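Long-range contact in putative NAD dependent dehydrogenase (Micromonospora echinospora, PDB 6NOR), which probably acts as an NAD-dependent oxidoreductase in the biosynthesis of the antibiotic gentamicin: residues V218-R223 with E345-S350. Numbering follows the deposited sequence.
Sequences VTACTR and EAAYRS
The hydroxyl of S350 meets the backbone of strand 218-223 at A220, whose N-H donates a bent hydrogen bond to S350 OG (A220 N to S350 OG 2.9 Å, 137° at the hydrogen). With OG anti to the backbone N of S350 (chi1 173°), the oxygen extends from the helix to the strand and also lies over T219, at 3.2 Å from T219 CA. S350 OG is also hydrogen-bonded to R355 O just beyond the helix, tying the strand amide to the chain that follows. Beside this polar link, small side chains pack closely. A220 CB points at the helix and comes down on its backbone, 3.3 Å from A347 O, while touching the methyl of A347 (A220 CB to A347 CB 3.9 Å). V218 covers the same alanine from further back along the strand: its CG1 reaches A347 CB at 3.8 Å, and its CB faces the methyl of A346 (V218 CB to A346 CB 4.2 Å). V237 of the adjacent strand also touches both V218 and A347. The small side chains at the crossing let the axes of the two short segments come within 6.4 Å, at a crossing angle of -62°. Across the sheet from the helix, T219 packs on T219 of a second subunit. A helix laid over one face of a largely antiparallel sheet is consistent with the C-terminal domain of GFO/IDH/MocA oxidoreductases, whose open sheet commonly pairs subunits.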
loop_
_atom_site.group_PDB
_atom_site.type_symbol
_atom_site.label_atom_id
_atom_site.label_comp_id
_atom_site.label_asym_id
_atom_site.label_seq_id
_atom_site.Cartn_x
_atom_site.Cartn_y
_atom_site.Cartn_z
ATOM N N VAL A 218 28.979 3.158 17.648
ATOM C CA VAL A 218 28.624 2.591 16.366
ATOM C C VAL A 218 28.983 1.113 16.351
ATOM O O VAL A 218 30.003 0.710 16.906
ATOM C CB VAL A 218 29.349 3.320 15.204
ATOM C CG1 VAL A 218 29.069 2.658 13.896
ATOM C CG2 VAL A 218 28.910 4.773 15.119
ATOM N N THR A 219 28.123 0.302 15.744
ATOM C CA THR A 219 28.422 -1.095 15.462
ATOM C C THR A 219 28.075 -1.356 14.003
ATOM O O THR A 219 27.111 -0.818 13.499
ATOM C CB THR A 219 27.626 -2.044 16.378
ATOM O OG1 THR A 219 27.582 -1.511 17.710
ATOM C CG2 THR A 219 28.251 -3.414 16.406
ATOM N N ALA A 220 28.851 -2.169 13.311
ATOM C CA ALA A 220 28.604 -2.366 11.892
ATOM C C ALA A 220 29.010 -3.739 11.402
ATOM O O ALA A 220 29.894 -4.365 11.944
ATOM C CB ALA A 220 29.324 -1.296 11.060
ATOM N N CYS A 221 28.347 -4.178 10.348
ATOM C CA CYS A 221 28.659 -5.411 9.687
ATOM C C CYS A 221 28.683 -5.135 8.183
ATOM O O CYS A 221 27.837 -4.404 7.690
ATOM C CB CYS A 221 27.606 -6.479 10.055
ATOM S SG CYS A 221 28.195 -8.158 10.021
ATOM N N THR A 222 29.660 -5.681 7.458
ATOM C CA THR A 222 29.698 -5.564 5.997
ATOM C C THR A 222 30.000 -6.883 5.303
ATOM O O THR A 222 30.637 -7.755 5.868
ATOM C CB THR A 222 30.761 -4.542 5.524
ATOM O OG1 THR A 222 32.059 -4.990 5.920
ATOM C CG2 THR A 222 30.517 -3.169 6.112
ATOM N N ARG A 223 29.546 -7.023 4.066
ATOM C CA ARG A 223 29.951 -8.153 3.225
ATOM C C ARG A 223 30.249 -7.698 1.816
ATOM O O ARG A 223 29.650 -6.769 1.319
ATOM C CB ARG A 223 28.875 -9.237 3.144
ATOM C CG ARG A 223 28.488 -9.869 4.450
ATOM C CD ARG A 223 29.496 -10.881 4.969
ATOM N NE ARG A 223 29.159 -11.286 6.338
ATOM C CZ ARG A 223 29.617 -10.669 7.428
ATOM N NH1 ARG A 223 30.434 -9.631 7.313
ATOM N NH2 ARG A 223 29.262 -11.086 8.634
ATOM N N GLU A 345 33.726 6.262 9.381
ATOM C CA GLU A 345 35.045 5.731 9.693
ATOM C C GLU A 345 34.933 4.818 10.913
ATOM O O GLU A 345 35.541 3.762 10.953
ATOM C CB GLU A 345 36.059 6.863 9.916
ATOM C CG GLU A 345 37.162 6.563 10.932
ATOM C CD GLU A 345 38.324 5.783 10.332
ATOM O OE1 GLU A 345 38.239 5.431 9.133
ATOM O OE2 GLU A 345 39.313 5.510 11.055
ATOM N N ALA A 346 34.109 5.203 11.879
ATOM C CA ALA A 346 33.873 4.367 13.046
ATOM C C ALA A 346 33.208 3.055 12.650
ATOM O O ALA A 346 33.586 1.999 13.131
ATOM C CB ALA A 346 33.034 5.097 14.066
ATOM N N ALA A 347 32.234 3.133 11.749
ATOM C CA ALA A 347 31.539 1.956 11.282
ATOM C C ALA A 347 32.476 0.962 10.592
ATOM O O ALA A 347 32.408 -0.227 10.849
ATOM C CB ALA A 347 30.405 2.355 10.349
ATOM N N TYR A 348 33.357 1.448 9.732
ATOM C CA TYR A 348 34.328 0.580 9.066
ATOM C C TYR A 348 35.296 -0.081 10.063
ATOM O O TYR A 348 35.697 -1.228 9.898
ATOM C CB TYR A 348 35.127 1.366 8.014
ATOM C CG TYR A 348 34.428 1.492 6.677
ATOM C CD1 TYR A 348 34.111 0.361 5.918
ATOM C CD2 TYR A 348 34.082 2.741 6.164
ATOM C CE1 TYR A 348 33.480 0.484 4.690
ATOM C CE2 TYR A 348 33.461 2.871 4.936
ATOM C CZ TYR A 348 33.163 1.751 4.205
ATOM O OH TYR A 348 32.534 1.888 2.992
ATOM N N ARG A 349 35.671 0.642 11.099
ATOM C CA ARG A 349 36.495 0.035 12.134
ATOM C C ARG A 349 35.748 -1.068 12.869
ATOM O O ARG A 349 36.287 -2.147 13.067
ATOM C CB ARG A 349 36.982 1.089 13.118
ATOM C CG ARG A 349 38.169 1.855 12.585
ATOM C CD ARG A 349 38.475 3.017 13.478
ATOM N NE ARG A 349 38.556 2.586 14.867
ATOM C CZ ARG A 349 38.402 3.405 15.897
ATOM N NH1 ARG A 349 38.145 4.694 15.673
ATOM N NH2 ARG A 349 38.496 2.937 17.137
ATOM N N SER A 350 34.504 -0.787 13.255
ATOM C CA SER A 350 33.652 -1.769 13.920
ATOM C C SER A 350 33.460 -3.023 13.097
ATOM O O SER A 350 33.475 -4.122 13.625
ATOM C CB SER A 350 32.291 -1.152 14.238
ATOM O OG SER A 350 31.398 -2.121 14.746
#